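Protein kinase A regulatory subunit, putative (Trypanosoma cruzi, PDB 6FTF) probably controls a cAMP-independent protein kinase A, binding a nucleoside analogue such as 7-cyano-7-deazainosine in each of its two cyclic nucleotide-binding domains. Local coordinates at residues Y191-G196 / D231-L236; E237-H242 / P270-L275. All coordinates share one frame; numbering follows the deposited sequence.

Both contacts lie in the second of the two cyclic nucleotide-binding domains. From strand 191-193 the chain runs through strands 201-205, 209-215 and 221-228 before strand 232-233, in the other sheet of the barrel, comes to face it, and interaction 1 closes that loop. Helix 235-240 then opens interaction 2. The chain makes strands 247-250 and 254-260 and helix 264-268, and helix 272-275 closes the second loop. The loops are in series, neither nested nor crossed. Helix 235-240 joins them, and both contacts touch the nucleoside. They meet directly where H232 packs on L275. Interaction 1 ties the two sheets of the barrel together beside the pocket; interaction 2 ties pocket to the helices after the barrel.

Interaction 1 of 2, residues Y191-G196 / D231-L236; sequences YIIHYG and DHIGEL. With 7CI (7-cyano-7-deazainosine), chain E.
I193 meets I233 and G234 through apolar contact alone. The methyl CD1 of I193 does the touching. It lies 4.1 Å from CG1 of I233 and 4.0 Å from CA of G234. The branch CG1 of I193 stands beside its own backbone N (chi1 -65°) and carries CD1 to this corner. The other branch turns to the nucleoside, with CG2 of I193 4.0 Å from 7CI C12. Y203 of strand 201-205 touches both I193 and I233, so the small apolar cluster is buried between strands. I192 and I193 both pair with V248, a classic beta bulge, and the chain turns a corner there between two sheets. This is the jelly-roll barrel of a cyclic nucleotide-binding domain. G234 and helix 235-240 probably correspond to the phosphate-binding cassette of this family.

Backbone N-H groups grip the ribose hydroxyls. G234 N donates to 7CI O2 at 3.0 Å in a nearly straight bond (163°). A second, weak bond from G234 N reaches 7CI O3. L236 N also donates to 7CI O3, at 3.3 Å. G234 takes a positive phi (105°), which glycine accepts readily, where strand 232-233 gives way to helix 235-240. The side chain of L236 lies against the nucleoside, and its methyl CD1 is 3.7 Å from 7CI C7. One side-chain bond braces this turn. H232 ND1 donates to E235 OE1 at 2.8 Å. The bond leaves in the plane of the imidazole but meets the carboxylate from above its plane. F165 meets the ring of H232 at an inclined angle.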
ATOM      1  N   TYR A 191     -14.861  18.611  -4.301  1.00  8.68           N
ATOM      2  CA  TYR A 191     -15.239  17.271  -3.864  1.00  8.84           C
ATOM      3  C   TYR A 191     -14.007  16.368  -3.885  1.00  9.70           C
ATOM      4  O   TYR A 191     -13.342  16.207  -4.921  1.00 11.93           O
ATOM      5  CB  TYR A 191     -16.345  16.696  -4.751  1.00  9.44           C
ATOM      6  CG  TYR A 191     -17.741  17.204  -4.436  1.00  8.21           C
ATOM      7  CD1 TYR A 191     -18.016  18.562  -4.334  1.00  9.79           C
ATOM      8  CD2 TYR A 191     -18.782  16.313  -4.226  1.00  9.43           C
ATOM      9  CE1 TYR A 191     -19.295  19.001  -4.018  1.00  8.99           C
ATOM     10  CE2 TYR A 191     -20.060  16.757  -3.932  1.00  9.40           C
ATOM     11  CZ  TYR A 191     -20.307  18.097  -3.837  1.00  8.56           C
ATOM     12  OH  TYR A 191     -21.561  18.588  -3.522  1.00  9.88           O
ATOM     13  N   ILE A 192     -13.715  15.780  -2.740  1.00  7.70           N
ATOM     14  CA  ILE A 192     -12.671  14.775  -2.623  1.00  7.96           C
ATOM     15  C   ILE A 192     -13.194  13.426  -3.082  1.00  8.38           C
ATOM     16  O   ILE A 192     -12.504  12.702  -3.819  1.00  9.18           O
ATOM     17  CB  ILE A 192     -12.188  14.748  -1.160  1.00  8.10           C
ATOM     18  CG1 ILE A 192     -11.633  16.128  -0.780  1.00  9.74           C
ATOM     19  CG2 ILE A 192     -11.159  13.646  -0.949  1.00  9.26           C
ATOM     20  CD1 ILE A 192     -11.334  16.332   0.681  1.00 12.78           C
ATOM     21  N   ILE A 193     -14.412  13.077  -2.647  1.00  7.56           N
ATOM     22  CA  ILE A 193     -15.135  11.882  -3.061  1.00  7.83           C
ATOM     23  C   ILE A 193     -16.525  12.315  -3.511  1.00  7.64           C
ATOM     24  O   ILE A 193     -17.170  13.124  -2.843  1.00  8.30           O
ATOM     25  CB  ILE A 193     -15.225  10.848  -1.918  1.00  7.90           C
ATOM     26  CG1 ILE A 193     -13.832  10.354  -1.572  1.00  8.32           C
ATOM     27  CG2 ILE A 193     -16.154   9.699  -2.294  1.00  8.53           C
ATOM     28  CD1 ILE A 193     -13.748   9.502  -0.281  1.00  9.30           C
ATOM     29  N   HIS A 194     -16.989  11.767  -4.638  1.00  7.67           N
ATOM     30  CA  HIS A 194     -18.378  11.892  -5.056  1.00  8.05           C
ATOM     31  C   HIS A 194     -19.130  10.617  -4.714  1.00  7.77           C
ATOM     32  O   HIS A 194     -18.609   9.513  -4.887  1.00  8.43           O
ATOM     33  CB  HIS A 194     -18.500  12.100  -6.568  1.00  9.58           C
ATOM     34  CG  HIS A 194     -18.265  13.507  -7.013  1.00  9.84           C
ATOM     35  ND1 HIS A 194     -19.275  14.442  -7.099  1.00 10.06           N
ATOM     36  CD2 HIS A 194     -17.133  14.134  -7.398  1.00 10.51           C
ATOM     37  CE1 HIS A 194     -18.770  15.583  -7.535  1.00 11.17           C
ATOM     38  NE2 HIS A 194     -17.469  15.426  -7.713  1.00 11.07           N
ATOM     39  N   TYR A 195     -20.363  10.787  -4.263  1.00  8.53           N
ATOM     40  CA  TYR A 195     -21.314   9.694  -4.104  1.00  8.06           C
ATOM     41  C   TYR A 195     -21.443   8.903  -5.391  1.00  8.18           C
ATOM     42  O   TYR A 195     -21.473   9.478  -6.476  1.00  9.07           O
ATOM     43  CB  TYR A 195     -22.662  10.340  -3.766  1.00  8.38           C
ATOM     44  CG  TYR A 195     -23.818   9.393  -3.569  1.00  8.40           C
ATOM     45  CD1 TYR A 195     -24.497   8.855  -4.637  1.00  9.98           C
ATOM     46  CD2 TYR A 195     -24.256   9.056  -2.294  1.00  9.23           C
ATOM     47  CE1 TYR A 195     -25.564   7.993  -4.453  1.00 11.35           C
ATOM     48  CE2 TYR A 195     -25.322   8.201  -2.106  1.00  9.64           C
ATOM     49  CZ  TYR A 195     -25.962   7.684  -3.185  1.00 10.57           C
ATOM     50  OH  TYR A 195     -27.040   6.842  -3.027  1.00 12.69           O
ATOM     51  N   GLY A 196     -21.566   7.584  -5.269  1.00  8.07           N
ATOM     52  CA  GLY A 196     -21.923   6.746  -6.394  1.00  8.87           C
ATOM     53  C   GLY A 196     -20.790   6.294  -7.275  1.00 10.63           C
ATOM     54  O   GLY A 196     -21.052   5.772  -8.369  1.00 12.47           O
ATOM     55  N   ASP A 231      -7.818  12.537  10.561  1.00  9.02           N
ATOM     56  CA  ASP A 231      -8.886  11.621  10.221  1.00  8.83           C
ATOM     57  C   ASP A 231      -8.676  11.066   8.819  1.00  9.20           C
ATOM     58  O   ASP A 231      -7.847  11.542   8.037  1.00  9.48           O
ATOM     59  CB  ASP A 231     -10.232  12.346  10.287  1.00  9.33           C
ATOM     60  CG  ASP A 231     -10.641  12.729  11.696  1.00 11.62           C
ATOM     61  OD1 ASP A 231     -10.343  11.965  12.644  1.00 17.96           O
ATOM     62  OD2 ASP A 231     -11.292  13.770  11.857  1.00 11.43           O
ATOM     63  N   HIS A 232      -9.443  10.037   8.507  1.00 11.12           N
ATOM     64  CA  HIS A 232      -9.392   9.396   7.199  1.00 10.92           C
ATOM     65  C   HIS A 232     -10.788   9.240   6.608  1.00  9.46           C
ATOM     66  O   HIS A 232     -11.782   9.110   7.332  1.00  9.90           O
ATOM     67  CB  HIS A 232      -8.765   8.010   7.305  1.00 12.95           C
ATOM     68  CG  HIS A 232      -9.370   7.176   8.387  1.00 12.41           C
ATOM     69  ND1 HIS A 232     -10.522   6.441   8.213  1.00 12.72           N
ATOM     70  CD2 HIS A 232      -9.025   7.025   9.687  1.00 15.54           C
ATOM     71  CE1 HIS A 232     -10.843   5.849   9.348  1.00 13.89           C
ATOM     72  NE2 HIS A 232      -9.941   6.180  10.258  1.00 15.56           N
ATOM     73  N   ILE A 233     -10.847   9.220   5.276  1.00  9.05           N
ATOM     74  CA  ILE A 233     -12.078   8.958   4.541  1.00  8.46           C
ATOM     75  C   ILE A 233     -11.765   8.025   3.382  1.00  8.11           C
ATOM     76  O   ILE A 233     -10.639   7.991   2.873  1.00  9.21           O
ATOM     77  CB  ILE A 233     -12.815  10.224   4.025  1.00  9.63           C
ATOM     78  CG1 ILE A 233     -11.946  11.074   3.082  1.00 12.53           C
ATOM     79  CG2 ILE A 233     -13.382  11.036   5.189  1.00 11.01           C
ATOM     80  CD1 ILE A 233     -11.206  12.236   3.730  1.00 11.45           C
ATOM     81  N   GLY A 234     -12.768   7.249   2.970  1.00  7.82           N
ATOM     82  CA  GLY A 234     -12.671   6.346   1.841  1.00  8.23           C
ATOM     83  C   GLY A 234     -12.553   4.888   2.219  1.00  8.33           C
ATOM     84  O   GLY A 234     -12.657   4.022   1.342  1.00  9.33           O
ATOM     85  N   GLU A 235     -12.397   4.568   3.497  1.00  8.20           N
ATOM     86  CA  GLU A 235     -12.164   3.182   3.863  1.00  8.78           C
ATOM     87  C   GLU A 235     -13.425   2.331   3.824  1.00  8.61           C
ATOM     88  O   GLU A 235     -13.316   1.103   3.733  1.00  9.21           O
ATOM     89  CB  GLU A 235     -11.521   3.048   5.245  1.00 11.32           C
ATOM     90  CG  GLU A 235     -12.439   3.315   6.415  1.00 11.40           C
ATOM     91  CD  GLU A 235     -12.728   4.772   6.660  1.00 10.27           C
ATOM     92  OE1 GLU A 235     -12.086   5.640   6.014  1.00 11.89           O
ATOM     93  OE2 GLU A 235     -13.602   5.040   7.530  1.00 12.69           O
ATOM     94  N   LEU A 236     -14.620   2.917   3.921  1.00  7.91           N
ATOM     95  CA  LEU A 236     -15.805   2.080   4.089  1.00  7.92           C
ATOM     96  C   LEU A 236     -16.029   1.209   2.868  1.00  8.26           C
ATOM     97  O   LEU A 236     -16.369   0.020   2.981  1.00  8.96           O
ATOM     98  CB  LEU A 236     -17.043   2.931   4.354  1.00  8.15           C
ATOM     99  CG  LEU A 236     -16.999   3.792   5.612  1.00  8.40           C
ATOM    100  CD1 LEU A 236     -18.314   4.525   5.785  1.00  9.17           C
ATOM    101  CD2 LEU A 236     -16.693   2.964   6.864  1.00  9.78           C
TER
HETATM  102  C1  7CI E 604     -17.309   8.556   4.539  1.00  8.57           C
HETATM  103  N1  7CI E 604     -18.672   8.206   5.094  1.00  7.49           N
HETATM  104  O1  7CI E 604     -17.430   8.908   3.179  1.00  8.21           O
HETATM  105  C2  7CI E 604     -19.038   8.419   6.346  1.00  8.20           C
HETATM  106  N2  7CI E 604     -18.349   9.002   7.355  1.00  8.31           N
HETATM  107  O2  7CI E 604     -15.074   7.814   4.765  1.00  9.07           O
HETATM  108  C3  7CI E 604     -18.983   9.186   8.530  1.00 12.73           C
HETATM  109  N3  7CI E 604     -20.286   8.704   8.731  1.00  9.05           N
HETATM  110  O3  7CI E 604     -15.460   5.922   2.933  1.00  8.18           O
HETATM  111  C4  7CI E 604     -20.985   8.078   7.734  1.00  8.48           C
HETATM  112  N4  7CI E 604     -22.960   6.269   4.482  1.00 10.00           N
HETATM  113  C5  7CI E 604     -20.379   7.940   6.467  1.00  7.63           C
HETATM  114  O5  7CI E 604     -22.134   7.639   8.022  1.00  9.46           O
HETATM  115  C6  7CI E 604     -20.775   7.404   5.168  1.00  7.86           C
HETATM  116  C7  7CI E 604     -19.659   7.619   4.372  1.00  8.24           C
HETATM  117  C8  7CI E 604     -21.970   6.789   4.800  1.00  8.87           C
HETATM  118  C9  7CI E 604     -16.375   7.397   4.583  1.00  7.61           C
HETATM  119  C10 7CI E 604     -16.586   6.774   3.302  1.00  7.49           C
HETATM  120  C11 7CI E 604     -16.673   8.009   2.379  1.00  8.29           C
HETATM  121  C12 7CI E 604     -17.434   7.750   1.017  1.00  8.04           C
HETATM  122  O4  7CI E 604     -18.614   7.065   1.253  1.00  8.49           O

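Interaction 2 of 2, residues E237-H242 / P270-L275; sequences EFLNNH and PVIDVL. With 7CI (7-cyano-7-deazainosine), chain E.
L239, I272 and L275 meet next to F264, whose side chain all three touch. F238 meets the ring of that same F264 edge-to-face, from the neighbouring position on helix 235-240. A second ring, that of H242, has CA of E237 over one face, 4.0 Å above the plane and displaced from the ring centre. H242 NE2 is hydrogen-bonded to the hydroxyl of Y287.

The carboxylate of E237 holds the nucleoside with both oxygens. 7CI O3 donates to E237 OE1 at 2.7 Å, and 7CI O4 donates to E237 OE2, also at 2.7 Å. The chain of E237 bends at chi2 (70°), which brings the carboxylate round to the ribose. V245 N adds a weak bond to OE2. E237 thus binds the 3' and 5' hydroxyls, O3 and O4, the two positions a cyclic phosphate would bridge. A carboxylate here would probably disfavour the phosphate, consistent with a pocket that accepts a nucleoside.

The contact between the segments is apolar and made by the two methyls of L239. CD2 of L239 lies 3.9 Å from CG2 of I272, and the two side chains run antiparallel alongside one another. CD1 of L239 lies 4.1 Å from CB of L275, where the two side chains lie nearly perpendicular. One leucine therefore spans two residues almost a turn apart on helix 272-275.

Helix 235-240, the helix of the nucleoside pocket, packs here against helix 272-275. Helix 264-268 brings F264 to both, and it follows strand 254-260 of the barrel directly.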
ATOM      1  N   GLU A 237     -15.848   1.784   1.693  1.00  7.71           N
ATOM      2  CA  GLU A 237     -16.014   1.042   0.452  1.00  8.79           C
ATOM      3  C   GLU A 237     -15.005  -0.084   0.339  1.00  9.25           C
ATOM      4  O   GLU A 237     -15.301  -1.121  -0.274  1.00  9.33           O
ATOM      5  CB  GLU A 237     -15.866   1.997  -0.726  1.00  8.29           C
ATOM      6  CG  GLU A 237     -17.003   3.014  -0.845  1.00  7.67           C
ATOM      7  CD  GLU A 237     -17.035   4.085   0.236  1.00  8.01           C
ATOM      8  OE1 GLU A 237     -15.952   4.542   0.685  1.00  8.37           O
ATOM      9  OE2 GLU A 237     -18.153   4.489   0.640  1.00  8.61           O
ATOM     10  N   PHE A 238     -13.797   0.134   0.872  1.00  9.24           N
ATOM     11  CA  PHE A 238     -12.740  -0.872   0.826  1.00  9.16           C
ATOM     12  C   PHE A 238     -13.058  -2.026   1.765  1.00 10.52           C
ATOM     13  O   PHE A 238     -12.745  -3.190   1.456  1.00 12.49           O
ATOM     14  CB  PHE A 238     -11.402  -0.298   1.294  1.00 10.82           C
ATOM     15  CG  PHE A 238     -10.778   0.771   0.427  1.00 11.04           C
ATOM     16  CD1 PHE A 238     -11.406   1.378  -0.661  1.00 11.89           C
ATOM     17  CD2 PHE A 238      -9.482   1.159   0.741  1.00 11.96           C
ATOM     18  CE1 PHE A 238     -10.731   2.359  -1.399  1.00 12.40           C
ATOM     19  CE2 PHE A 238      -8.815   2.094   0.013  1.00 12.33           C
ATOM     20  CZ  PHE A 238      -9.435   2.708  -1.048  1.00 11.79           C
ATOM     21  N   LEU A 239     -13.638  -1.720   2.929  1.00  9.78           N
ATOM     22  CA  LEU A 239     -13.970  -2.732   3.930  1.00 10.26           C
ATOM     23  C   LEU A 239     -15.149  -3.574   3.486  1.00  9.86           C
ATOM     24  O   LEU A 239     -15.168  -4.793   3.707  1.00 12.25           O
ATOM     25  CB  LEU A 239     -14.313  -2.059   5.260  1.00 11.81           C
ATOM     26  CG  LEU A 239     -13.134  -1.380   5.962  1.00 12.32           C
ATOM     27  CD1 LEU A 239     -13.621  -0.542   7.114  1.00 14.48           C
ATOM     28  CD2 LEU A 239     -12.108  -2.387   6.468  1.00 14.40           C
ATOM     29  N   ASN A 240     -16.169  -2.941   2.893  1.00  9.77           N
ATOM     30  CA  ASN A 240     -17.455  -3.585   2.666  1.00  9.44           C
ATOM     31  C   ASN A 240     -17.803  -3.732   1.192  1.00 10.22           C
ATOM     32  O   ASN A 240     -18.919  -4.156   0.866  1.00 10.47           O
ATOM     33  CB  ASN A 240     -18.533  -2.869   3.471  1.00 10.37           C
ATOM     34  CG  ASN A 240     -18.350  -3.075   4.961  1.00 11.62           C
ATOM     35  OD1 ASN A 240     -17.984  -4.183   5.393  1.00 14.72           O
ATOM     36  ND2 ASN A 240     -18.600  -2.047   5.757  1.00 13.58           N
ATOM     37  N   ASN A 241     -16.868  -3.433   0.299  1.00  9.04           N
ATOM     38  CA  ASN A 241     -16.976  -3.757  -1.123  1.00  8.73           C
ATOM     39  C   ASN A 241     -18.244  -3.194  -1.768  1.00  7.60           C
ATOM     40  O   ASN A 241     -19.046  -3.915  -2.372  1.00  8.82           O
ATOM     41  CB  ASN A 241     -16.882  -5.267  -1.339  1.00 10.18           C
ATOM     42  CG  ASN A 241     -15.521  -5.804  -1.043  1.00 12.18           C
ATOM     43  OD1 ASN A 241     -14.515  -5.241  -1.448  1.00 14.00           O
ATOM     44  ND2 ASN A 241     -15.479  -6.911  -0.328  1.00 16.52           N
ATOM     45  N   HIS A 242     -18.382  -1.872  -1.697  1.00  7.93           N
ATOM     46  CA  HIS A 242     -19.510  -1.206  -2.342  1.00  7.86           C
ATOM     47  C   HIS A 242     -19.051   0.138  -2.902  1.00  7.41           C
ATOM     48  O   HIS A 242     -17.990   0.656  -2.536  1.00  7.75           O
ATOM     49  CB  HIS A 242     -20.709  -1.054  -1.391  1.00  9.10           C
ATOM     50  CG  HIS A 242     -20.393  -0.311  -0.129  1.00  7.89           C
ATOM     51  ND1 HIS A 242     -20.178   1.047  -0.096  1.00  8.84           N
ATOM     52  CD2 HIS A 242     -20.235  -0.741   1.147  1.00  8.83           C
ATOM     53  CE1 HIS A 242     -19.894   1.415   1.142  1.00  8.67           C
ATOM     54  NE2 HIS A 242     -19.925   0.350   1.917  1.00  9.28           N
ATOM     55  N   PRO A 270      -2.828  -4.381   8.978  1.00 17.27           N
ATOM     56  CA  PRO A 270      -2.675  -4.456  10.441  1.00 19.40           C
ATOM     57  C   PRO A 270      -3.616  -3.544  11.228  1.00 19.61           C
ATOM     58  O   PRO A 270      -3.742  -3.725  12.449  1.00 23.19           O
ATOM     59  CB  PRO A 270      -1.203  -4.081  10.669  1.00 26.35           C
ATOM     60  CG  PRO A 270      -0.536  -4.357   9.370  1.00 26.80           C
ATOM     61  CD  PRO A 270      -1.555  -4.053   8.310  1.00 23.71           C
ATOM     62  N   VAL A 271      -4.278  -2.578  10.591  1.00 15.24           N
ATOM     63  CA  VAL A 271      -5.202  -1.708  11.303  1.00 15.73           C
ATOM     64  C   VAL A 271      -6.634  -1.867  10.813  1.00 13.82           C
ATOM     65  O   VAL A 271      -7.489  -1.046  11.138  1.00 14.20           O
ATOM     66  CB  VAL A 271      -4.753  -0.234  11.294  1.00 20.01           C
ATOM     67  CG1 VAL A 271      -3.414  -0.084  12.025  1.00 25.56           C
ATOM     68  CG2 VAL A 271      -4.666   0.296   9.887  1.00 19.78           C
ATOM     69  N   ILE A 272      -6.926  -2.924  10.060  1.00 14.76           N
ATOM     70  CA  ILE A 272      -8.294  -3.128   9.593  1.00 13.62           C
ATOM     71  C   ILE A 272      -9.264  -3.216  10.763  1.00 13.11           C
ATOM     72  O   ILE A 272     -10.368  -2.659  10.701  1.00 13.68           O
ATOM     73  CB  ILE A 272      -8.373  -4.340   8.646  1.00 16.27           C
ATOM     74  CG1 ILE A 272      -7.821  -3.952   7.275  1.00 24.00           C
ATOM     75  CG2 ILE A 272      -9.804  -4.845   8.514  1.00 20.13           C
ATOM     76  CD1 ILE A 272      -7.658  -5.118   6.317  1.00 30.68           C
ATOM     77  N   ASP A 273      -8.888  -3.901  11.846  1.00 14.69           N
ATOM     78  CA  ASP A 273      -9.805  -3.982  12.976  1.00 15.26           C
ATOM     79  C   ASP A 273     -10.006  -2.625  13.642  1.00 14.82           C
ATOM     80  O   ASP A 273     -11.095  -2.351  14.158  1.00 19.13           O
ATOM     81  CB  ASP A 273      -9.346  -5.059  13.961  1.00 19.30           C
ATOM     82  CG  ASP A 273      -9.533  -6.475  13.405  1.00 26.44           C
ATOM     83  OD1 ASP A 273     -10.586  -6.748  12.790  1.00 29.76           O
ATOM     84  OD2 ASP A 273      -8.625  -7.315  13.579  1.00 30.43           O
ATOM     85  N   VAL A 274      -9.008  -1.745  13.603  1.00 15.47           N
ATOM     86  CA  VAL A 274      -9.205  -0.378  14.075  1.00 14.34           C
ATOM     87  C   VAL A 274     -10.228   0.340  13.197  1.00 13.62           C
ATOM     88  O   VAL A 274     -11.140   1.008  13.694  1.00 14.70           O
ATOM     89  CB  VAL A 274      -7.861   0.372  14.113  1.00 16.41           C
ATOM     90  CG1 VAL A 274      -8.059   1.843  14.469  1.00 18.47           C
ATOM     91  CG2 VAL A 274      -6.920  -0.298  15.113  1.00 19.34           C
ATOM     92  N   LEU A 275     -10.088   0.221  11.876  1.00 12.11           N
ATOM     93  CA  LEU A 275     -11.006   0.896  10.963  1.00 11.70           C
ATOM     94  C   LEU A 275     -12.433   0.395  11.103  1.00 11.50           C
ATOM     95  O   LEU A 275     -13.385   1.171  10.917  1.00 12.95           O
ATOM     96  CB  LEU A 275     -10.528   0.701   9.527  1.00 12.13           C
ATOM     97  CG  LEU A 275      -9.175   1.338   9.209  1.00 11.53           C
ATOM     98  CD1 LEU A 275      -8.715   0.936   7.812  1.00 13.76           C
ATOM     99  CD2 LEU A 275      -9.222   2.843   9.324  1.00 13.91           C
TER
HETATM  100  C1  7CI E 604     -17.309   8.556   4.539  1.00  8.57           C
HETATM  101  N1  7CI E 604     -18.672   8.206   5.094  1.00  7.49           N
HETATM  102  O1  7CI E 604     -17.430   8.908   3.179  1.00  8.21           O
HETATM  103  C2  7CI E 604     -19.038   8.419   6.346  1.00  8.20           C
HETATM  104  N2  7CI E 604     -18.349   9.002   7.355  1.00  8.31           N
HETATM  105  O2  7CI E 604     -15.074   7.814   4.765  1.00  9.07           O
HETATM  106  C3  7CI E 604     -18.983   9.186   8.530  1.00 12.73           C
HETATM  107  N3  7CI E 604     -20.286   8.704   8.731  1.00  9.05           N
HETATM  108  O3  7CI E 604     -15.460   5.922   2.933  1.00  8.18           O
HETATM  109  C4  7CI E 604     -20.985   8.078   7.734  1.00  8.48           C
HETATM  110  N4  7CI E 604     -22.960   6.269   4.482  1.00 10.00           N
HETATM  111  C5  7CI E 604     -20.379   7.940   6.467  1.00  7.63           C
HETATM  112  O5  7CI E 604     -22.134   7.639   8.022  1.00  9.46           O
HETATM  113  C6  7CI E 604     -20.775   7.404   5.168  1.00  7.86           C
HETATM  114  C7  7CI E 604     -19.659   7.619   4.372  1.00  8.24           C
HETATM  115  C8  7CI E 604     -21.970   6.789   4.800  1.00  8.87           C
HETATM  116  C9  7CI E 604     -16.375   7.397   4.583  1.00  7.61           C
HETATM  117  C10 7CI E 604     -16.586   6.774   3.302  1.00  7.49           C
HETATM  118  C11 7CI E 604     -16.673   8.009   2.379  1.00  8.29           C
HETATM  119  C12 7CI E 604     -17.434   7.750   1.017  1.00  8.04           C
HETATM  120  O4  7CI E 604     -18.614   7.065   1.253  1.00  8.49           O